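PDB 1JMX: amine Dehydrogenase from Pseudomonas putida, which probably oxidises primary amines as part of a multi-chain quinohemoprotein that uses heme c to pass on the electrons it removes. Local coordinates for residues B[24-29]-B[330-335]; B[295-300]-B[315-320]. All blocks are in the same frame, centred on the assembly; numbering follows the deposited sequence.

Contact 1: B[24-29]-B[330-335]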
ATOM      1  N   HIS B  24     -12.572 -25.505 -15.065  1.00 15.38           N
ATOM      2  CA  HIS B  24     -12.025 -26.475 -15.992  1.00 13.97           C
ATOM      3  C   HIS B  24     -11.850 -27.821 -15.345  1.00 14.31           C
ATOM      4  O   HIS B  24     -11.538 -27.917 -14.161  1.00 15.11           O
ATOM      5  CB  HIS B  24     -10.672 -25.998 -16.508  1.00 13.67           C
ATOM      6  CG  HIS B  24     -10.721 -24.655 -17.156  1.00 13.21           C
ATOM      7  ND1 HIS B  24     -10.209 -23.524 -16.564  1.00 14.23           N
ATOM      8  CD2 HIS B  24     -11.238 -24.259 -18.342  1.00 13.88           C
ATOM      9  CE1 HIS B  24     -10.408 -22.488 -17.357  1.00 14.55           C
ATOM     10  NE2 HIS B  24     -11.031 -22.907 -18.442  1.00 15.61           N
ATOM     11  N   VAL B  25     -12.079 -28.864 -16.127  1.00 14.66           N
ATOM     12  CA  VAL B  25     -11.903 -30.223 -15.652  1.00 14.29           C
ATOM     13  C   VAL B  25     -10.633 -30.720 -16.332  1.00 14.81           C
ATOM     14  O   VAL B  25     -10.508 -30.673 -17.556  1.00 14.63           O
ATOM     15  CB  VAL B  25     -13.093 -31.132 -16.028  1.00 14.38           C
ATOM     16  CG1 VAL B  25     -12.875 -32.526 -15.468  1.00 13.84           C
ATOM     17  CG2 VAL B  25     -14.387 -30.555 -15.488  1.00 12.73           C
ATOM     18  N   VAL B  26      -9.666 -31.118 -15.519  1.00 15.24           N
ATOM     19  CA  VAL B  26      -8.402 -31.615 -16.021  1.00 15.64           C
ATOM     20  C   VAL B  26      -8.365 -33.127 -15.888  1.00 15.71           C
ATOM     21  O   VAL B  26      -8.644 -33.676 -14.826  1.00 15.22           O
ATOM     22  CB  VAL B  26      -7.199 -30.995 -15.251  1.00 15.82           C
ATOM     23  CG1 VAL B  26      -5.890 -31.697 -15.628  1.00 16.07           C
ATOM     24  CG2 VAL B  26      -7.092 -29.503 -15.563  1.00 15.63           C
ATOM     25  N   ASP B  27      -8.119 -33.799 -17.002  1.00 16.37           N
ATOM     26  CA  ASP B  27      -8.010 -35.235 -16.985  1.00 17.03           C
ATOM     27  C   ASP B  27      -6.590 -35.495 -16.485  1.00 17.56           C
ATOM     28  O   ASP B  27      -5.614 -35.223 -17.182  1.00 18.09           O
ATOM     29  CB  ASP B  27      -8.214 -35.794 -18.387  1.00 18.15           C
ATOM     30  CG  ASP B  27      -8.104 -37.293 -18.424  1.00 19.32           C
ATOM     31  OD1 ASP B  27      -7.110 -37.812 -18.972  1.00 20.84           O
ATOM     32  OD2 ASP B  27      -8.999 -37.953 -17.876  1.00 22.70           O
ATOM     33  N   VAL B  28      -6.486 -35.970 -15.250  1.00 17.75           N
ATOM     34  CA  VAL B  28      -5.195 -36.236 -14.625  1.00 17.76           C
ATOM     35  C   VAL B  28      -4.316 -37.262 -15.347  1.00 19.71           C
ATOM     36  O   VAL B  28      -3.092 -37.160 -15.302  1.00 21.28           O
ATOM     37  CB  VAL B  28      -5.384 -36.635 -13.145  1.00 17.45           C
ATOM     38  CG1 VAL B  28      -4.057 -37.036 -12.504  1.00 17.11           C
ATOM     39  CG2 VAL B  28      -6.000 -35.475 -12.383  1.00 16.29           C
ATOM     40  N   ALA B  29      -4.922 -38.214 -16.049  1.00 19.78           N
ATOM     41  CA  ALA B  29      -4.148 -39.241 -16.748  1.00 21.28           C
ATOM     42  C   ALA B  29      -3.305 -38.692 -17.901  1.00 21.38           C
ATOM     43  O   ALA B  29      -2.110 -38.986 -18.010  1.00 21.90           O
ATOM     44  CB  ALA B  29      -5.080 -40.354 -17.257  1.00 21.41           C
ATOM     45  N   LYS B 330       5.862 -31.104 -16.935  1.00 23.75           N
ATOM     46  CA  LYS B 330       5.184 -30.328 -17.971  1.00 24.11           C
ATOM     47  C   LYS B 330       4.299 -29.232 -17.413  1.00 22.55           C
ATOM     48  O   LYS B 330       4.257 -29.021 -16.208  1.00 22.43           O
ATOM     49  CB  LYS B 330       4.379 -31.231 -18.917  1.00 26.51           C
ATOM     50  CG  LYS B 330       3.313 -32.073 -18.257  1.00 28.06           C
ATOM     51  CD  LYS B 330       2.591 -32.943 -19.280  1.00 29.70           C
ATOM     52  CE  LYS B 330       1.760 -32.095 -20.245  1.00 32.06           C
ATOM     53  NZ  LYS B 330       0.783 -32.910 -21.055  1.00 34.84           N
ATOM     54  N   ASN B 331       3.643 -28.503 -18.310  1.00 21.60           N
ATOM     55  CA  ASN B 331       2.745 -27.423 -17.934  1.00 21.87           C
ATOM     56  C   ASN B 331       1.441 -27.584 -18.674  1.00 22.10           C
ATOM     57  O   ASN B 331       1.430 -27.865 -19.875  1.00 22.85           O
ATOM     58  CB  ASN B 331       3.321 -26.051 -18.307  1.00 21.43           C
ATOM     59  CG  ASN B 331       4.495 -25.668 -17.457  1.00 21.95           C
ATOM     60  OD1 ASN B 331       5.647 -25.834 -17.861  1.00 22.16           O
ATOM     61  ND2 ASN B 331       4.218 -25.164 -16.260  1.00 20.57           N
ATOM     62  N   ILE B 332       0.345 -27.409 -17.944  1.00 21.25           N
ATOM     63  CA  ILE B 332      -0.986 -27.479 -18.522  1.00 19.88           C
ATOM     64  C   ILE B 332      -1.412 -26.024 -18.656  1.00 20.29           C
ATOM     65  O   ILE B 332      -1.501 -25.304 -17.661  1.00 19.69           O
ATOM     66  CB  ILE B 332      -1.975 -28.229 -17.586  1.00 19.36           C
ATOM     67  CG1 ILE B 332      -1.523 -29.680 -17.391  1.00 17.81           C
ATOM     68  CG2 ILE B 332      -3.400 -28.178 -18.157  1.00 19.25           C
ATOM     69  CD1 ILE B 332      -2.325 -30.430 -16.363  1.00 17.48           C
ATOM     70  N   LYS B 333      -1.584 -25.571 -19.891  1.00 20.82           N
ATOM     71  CA  LYS B 333      -2.008 -24.199 -20.143  1.00 22.46           C
ATOM     72  C   LYS B 333      -3.536 -24.168 -20.148  1.00 21.09           C
ATOM     73  O   LYS B 333      -4.171 -24.872 -20.933  1.00 22.65           O
ATOM     74  CB  LYS B 333      -1.442 -23.705 -21.481  1.00 25.49           C
ATOM     75  CG  LYS B 333      -1.906 -22.313 -21.930  1.00 30.03           C
ATOM     76  CD  LYS B 333      -1.404 -21.200 -21.021  1.00 33.17           C
ATOM     77  CE  LYS B 333       0.128 -21.112 -20.999  1.00 35.06           C
ATOM     78  NZ  LYS B 333       0.625 -20.010 -20.108  1.00 35.82           N
ATOM     79  N   LEU B 334      -4.115 -23.405 -19.227  1.00 19.82           N
ATOM     80  CA  LEU B 334      -5.567 -23.285 -19.118  1.00 18.10           C
ATOM     81  C   LEU B 334      -6.133 -22.157 -19.975  1.00 17.94           C
ATOM     82  O   LEU B 334      -5.514 -21.100 -20.121  1.00 19.19           O
ATOM     83  CB  LEU B 334      -5.964 -23.005 -17.674  1.00 15.99           C
ATOM     84  CG  LEU B 334      -5.600 -24.004 -16.591  1.00 15.63           C
ATOM     85  CD1 LEU B 334      -5.978 -23.417 -15.246  1.00 15.30           C
ATOM     86  CD2 LEU B 334      -6.320 -25.307 -16.848  1.00 14.65           C
ATOM     87  N   PRO B 335      -7.312 -22.376 -20.577  1.00 16.66           N
ATOM     88  CA  PRO B 335      -7.923 -21.330 -21.399  1.00 17.15           C
ATOM     89  C   PRO B 335      -8.302 -20.152 -20.484  1.00 16.44           C
ATOM     90  O   PRO B 335      -8.706 -20.360 -19.338  1.00 17.50           O
ATOM     91  CB  PRO B 335      -9.175 -22.022 -21.952  1.00 16.05           C
ATOM     92  CG  PRO B 335      -8.755 -23.443 -22.054  1.00 15.57           C
ATOM     93  CD  PRO B 335      -8.014 -23.660 -20.751  1.00 16.31           C
TER
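Pro335 lies over one face of the His24 imidazole, a CH-pi contact in which Pro335 CD sits 4.2 Å from the centroid of the His24 ring and 24° off its normal, displaced toward the rim. The two side chains slide past each other in opposite directions, and the carbonyl of the proline adds a second touch, His24 CE1 standing 3.4 Å from Pro335 O. With chi1 at -57°, His24 CG is set opposite its own carbonyl carbon, which lays the ring alongside Pro335. Its ND1 is buried here without a polar partner, and the nearest atom across from it is the methyl Leu334 CD2, 4.3 Å from ND1.

Farther along, Val26 divides its two methyls between two neighbours. CG1, trans to the backbone N (chi1 171°), meets an extended Ile332 tip to tip, Val26 CG1 being 3.9 Å from Ile332 CD1. The other branch leans more loosely on the leucine, with Val26 CG2 4.5 Å from Leu334 CD2. The two segments share only side-chain packing and the proline carbonyl, with no backbone pairing.

Strand 22-27 and strand 327-333 belong to different four-stranded antiparallel sheets, and this largely apolar seam, with one imidazole at its end, is the kind formed where adjacent blades of a beta-propeller, here a seven-bladed one, pack together.

Contact 2: B[295-300]-B[315-320]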
ATOM      1  N   HIS B 295       7.712 -19.141 -11.972  1.00 12.18           N
ATOM      2  CA  HIS B 295       7.084 -17.972 -11.363  1.00 10.82           C
ATOM      3  C   HIS B 295       6.439 -18.412 -10.053  1.00 10.88           C
ATOM      4  O   HIS B 295       6.477 -19.594  -9.704  1.00 10.68           O
ATOM      5  CB  HIS B 295       6.057 -17.308 -12.306  1.00 11.67           C
ATOM      6  CG  HIS B 295       4.931 -18.204 -12.727  1.00 11.19           C
ATOM      7  ND1 HIS B 295       3.837 -18.454 -11.927  1.00  9.01           N
ATOM      8  CD2 HIS B 295       4.715 -18.886 -13.878  1.00 10.26           C
ATOM      9  CE1 HIS B 295       2.996 -19.246 -12.564  1.00  8.68           C
ATOM     10  NE2 HIS B 295       3.506 -19.524 -13.749  1.00 10.68           N
ATOM     11  N   THR B 296       5.890 -17.459  -9.308  1.00 10.75           N
ATOM     12  CA  THR B 296       5.242 -17.772  -8.041  1.00 10.51           C
ATOM     13  C   THR B 296       4.008 -18.631  -8.266  1.00 10.78           C
ATOM     14  O   THR B 296       3.273 -18.432  -9.232  1.00 10.69           O
ATOM     15  CB  THR B 296       4.815 -16.491  -7.297  1.00 10.05           C
ATOM     16  OG1 THR B 296       5.971 -15.714  -7.007  1.00 12.37           O
ATOM     17  CG2 THR B 296       4.123 -16.812  -5.991  1.00  6.01           C
ATOM     18  N   TYR B 297       3.846 -19.636  -7.414  1.00 10.54           N
ATOM     19  CA  TYR B 297       2.686 -20.519  -7.442  1.00 10.74           C
ATOM     20  C   TYR B 297       2.142 -20.498  -6.014  1.00 11.41           C
ATOM     21  O   TYR B 297       2.911 -20.378  -5.061  1.00 13.18           O
ATOM     22  CB  TYR B 297       3.070 -21.943  -7.850  1.00 12.15           C
ATOM     23  CG  TYR B 297       3.341 -22.130  -9.329  1.00 12.06           C
ATOM     24  CD1 TYR B 297       4.643 -22.102  -9.825  1.00 13.21           C
ATOM     25  CD2 TYR B 297       2.297 -22.354 -10.230  1.00 11.79           C
ATOM     26  CE1 TYR B 297       4.903 -22.288 -11.179  1.00 12.03           C
ATOM     27  CE2 TYR B 297       2.546 -22.547 -11.586  1.00 12.39           C
ATOM     28  CZ  TYR B 297       3.853 -22.507 -12.054  1.00 13.55           C
ATOM     29  OH  TYR B 297       4.113 -22.652 -13.401  1.00 14.15           O
ATOM     30  N   TYR B 298       0.825 -20.565  -5.864  1.00 10.53           N
ATOM     31  CA  TYR B 298       0.209 -20.522  -4.538  1.00 10.99           C
ATOM     32  C   TYR B 298      -0.138 -21.862  -3.912  1.00 10.70           C
ATOM     33  O   TYR B 298       0.166 -22.122  -2.748  1.00  9.26           O
ATOM     34  CB  TYR B 298      -1.126 -19.781  -4.589  1.00 10.13           C
ATOM     35  CG  TYR B 298      -1.110 -18.293  -4.807  1.00 11.78           C
ATOM     36  CD1 TYR B 298      -0.025 -17.501  -4.423  1.00 10.71           C
ATOM     37  CD2 TYR B 298      -2.236 -17.659  -5.332  1.00 10.70           C
ATOM     38  CE1 TYR B 298      -0.076 -16.103  -4.552  1.00 13.05           C
ATOM     39  CE2 TYR B 298      -2.296 -16.289  -5.462  1.00 11.84           C
ATOM     40  CZ  TYR B 298      -1.225 -15.510  -5.073  1.00 11.59           C
ATOM     41  OH  TYR B 298      -1.330 -14.146  -5.198  1.00 11.84           O
ATOM     42  N   CYS B 299      -0.814 -22.686  -4.702  1.00 11.50           N
ATOM     43  CA  CYS B 299      -1.362 -23.939  -4.226  1.00 12.01           C
ATOM     44  C   CYS B 299      -0.873 -25.278  -4.775  1.00 11.52           C
ATOM     45  O   CYS B 299      -0.896 -25.515  -5.981  1.00 12.31           O
ATOM     46  CB  CYS B 299      -2.876 -23.836  -4.407  1.00 10.60           C
ATOM     47  SG  CYS B 299      -3.851 -24.983  -3.481  1.00 14.00           S
ATOM     48  N   VAL B 300      -0.497 -26.173  -3.864  1.00 13.13           N
ATOM     49  CA  VAL B 300      -0.060 -27.513  -4.242  1.00 14.61           C
ATOM     50  C   VAL B 300      -1.275 -28.433  -4.313  1.00 15.73           C
ATOM     51  O   VAL B 300      -2.296 -28.185  -3.669  1.00 16.70           O
ATOM     52  CB  VAL B 300       0.960 -28.152  -3.236  1.00 12.94           C
ATOM     53  CG1 VAL B 300       2.322 -27.498  -3.351  1.00 14.64           C
ATOM     54  CG2 VAL B 300       0.448 -28.081  -1.810  1.00 13.72           C
ATOM     55  N   PHE B 315      -1.102 -17.475 -12.259  1.00 10.97           N
ATOM     56  CA  PHE B 315      -1.406 -17.240 -13.659  1.00 11.37           C
ATOM     57  C   PHE B 315      -2.326 -18.327 -14.194  1.00 12.71           C
ATOM     58  O   PHE B 315      -3.032 -18.966 -13.424  1.00 13.02           O
ATOM     59  CB  PHE B 315      -0.117 -17.171 -14.490  1.00 11.10           C
ATOM     60  CG  PHE B 315       0.727 -15.952 -14.221  1.00 10.99           C
ATOM     61  CD1 PHE B 315       2.114 -16.049 -14.189  1.00 11.43           C
ATOM     62  CD2 PHE B 315       0.145 -14.708 -14.016  1.00 10.74           C
ATOM     63  CE1 PHE B 315       2.905 -14.926 -13.957  1.00  9.89           C
ATOM     64  CE2 PHE B 315       0.934 -13.583 -13.785  1.00 10.12           C
ATOM     65  CZ  PHE B 315       2.311 -13.697 -13.756  1.00  9.43           C
ATOM     66  N   ASN B 316      -2.287 -18.563 -15.504  1.00 14.29           N
ATOM     67  CA  ASN B 316      -3.150 -19.557 -16.131  1.00 14.76           C
ATOM     68  C   ASN B 316      -2.538 -20.916 -16.449  1.00 15.86           C
ATOM     69  O   ASN B 316      -3.067 -21.631 -17.296  1.00 16.85           O
ATOM     70  CB  ASN B 316      -3.794 -18.981 -17.398  1.00 14.00           C
ATOM     71  CG  ASN B 316      -2.785 -18.662 -18.464  1.00 14.94           C
ATOM     72  OD1 ASN B 316      -1.583 -18.712 -18.227  1.00 16.37           O
ATOM     73  ND2 ASN B 316      -3.265 -18.325 -19.649  1.00 16.92           N
ATOM     74  N   ASP B 317      -1.438 -21.283 -15.793  1.00 14.72           N
ATOM     75  CA  ASP B 317      -0.838 -22.587 -16.057  1.00 14.94           C
ATOM     76  C   ASP B 317      -0.575 -23.447 -14.822  1.00 14.76           C
ATOM     77  O   ASP B 317      -0.242 -22.937 -13.747  1.00 14.52           O
ATOM     78  CB  ASP B 317       0.459 -22.452 -16.882  1.00 15.82           C
ATOM     79  CG  ASP B 317       1.614 -21.849 -16.088  1.00 15.22           C
ATOM     80  OD1 ASP B 317       1.674 -20.612 -15.973  1.00 18.34           O
ATOM     81  OD2 ASP B 317       2.469 -22.605 -15.589  1.00 14.73           O
ATOM     82  N   LEU B 318      -0.799 -24.750 -14.975  1.00 15.50           N
ATOM     83  CA  LEU B 318      -0.525 -25.717 -13.920  1.00 15.99           C
ATOM     84  C   LEU B 318       0.859 -26.292 -14.200  1.00 15.42           C
ATOM     85  O   LEU B 318       1.165 -26.659 -15.333  1.00 15.92           O
ATOM     86  CB  LEU B 318      -1.505 -26.900 -13.950  1.00 18.25           C
ATOM     87  CG  LEU B 318      -3.005 -26.837 -13.659  1.00 19.10           C
ATOM     88  CD1 LEU B 318      -3.264 -26.178 -12.323  1.00 17.97           C
ATOM     89  CD2 LEU B 318      -3.694 -26.114 -14.775  1.00 21.86           C
ATOM     90  N   ALA B 319       1.710 -26.333 -13.188  1.00 14.29           N
ATOM     91  CA  ALA B 319       3.019 -26.930 -13.368  1.00 15.05           C
ATOM     92  C   ALA B 319       2.845 -28.356 -12.860  1.00 16.23           C
ATOM     93  O   ALA B 319       2.171 -28.574 -11.854  1.00 17.25           O
ATOM     94  CB  ALA B 319       4.075 -26.193 -12.548  1.00 13.30           C
ATOM     95  N   VAL B 320       3.352 -29.334 -13.600  1.00 16.98           N
ATOM     96  CA  VAL B 320       3.247 -30.726 -13.173  1.00 16.62           C
ATOM     97  C   VAL B 320       4.650 -31.162 -12.793  1.00 17.75           C
ATOM     98  O   VAL B 320       5.573 -31.059 -13.593  1.00 18.14           O
ATOM     99  CB  VAL B 320       2.699 -31.660 -14.276  1.00 15.43           C
ATOM    100  CG1 VAL B 320       2.512 -33.063 -13.717  1.00 15.49           C
ATOM    101  CG2 VAL B 320       1.378 -31.136 -14.808  1.00 14.19           C
TER
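His295 is held between Phe315 and Asp317, one meeting its face and the other its edge. The phenylalanine points an edge at the imidazole in an edge-to-face pair, with planes at 60°, and Phe315 CD1 stands over the middle of the ring, 3.7 Å from His295 CE1. On the opposite face of the imidazole lies Tyr297, whose CE1 is 3.8 Å above the ring plane, so the histidine is sandwiched between two aromatic rings. At its rim, NE2 donates to the carboxylate: His295 NE2 to Asp317 OD1 is 3.1 Å, with a fairly straight N-H...O angle of 156°. The other nitrogen is spoken for locally, since His295 ND1 gives a hydrogen bond of 2.8 Å to Thr296 O. Donation from both nitrogens is consistent with a positively charged imidazole, which the buried carboxylate would favour.

Tyr297 takes the second carboxylate oxygen, its OH donating over 2.7 Å to Asp317 OD2, and both oxygens are met on their syn sides. Asp317 can offer both because CG sits between the backbone N and carbonyl carbon (chi1 71°), lifting the group toward the two donors. Beside that bond, Ala319 CB packs 3.7 Å from Tyr297 CZ. With an alanine in place of His295, Asp317 OD1 would probably lose its donor and a gap would open between the rings of Phe315 and Tyr297.

The 295-300 segment leads into strand 299-302, and 315-320 into strand 317-322; strand 309-312 runs between those two in one sheet. Asn331 of strand 327-333 touches Tyr297, Asp317 and Ala319, while another protein chain packs on His295 and Phe315.

How the contacts relate
Contacts 1 and 2 lie with their centres 12 Å apart, on the same side of the chain's centre. In sequence the order is 24-29, 295-300, 315-320, 330-335, so contact 2 falls wholly within the interval that contact 1 spans. Strands 317-322 and 327-333 are successive neighbours in one antiparallel sheet, joining the contacts directly: probable backbone hydrogen bonds run from Val320 N to Lys330 O and from Leu334 N to Asn316 O. Contact 2 fastens the connection leading into this blade to its third strand, 317-322, whereas contact 1 packs its outermost strand and the residues just after against the neighbouring blade, where the chain's first and last strands pair, as in the usual propeller closure.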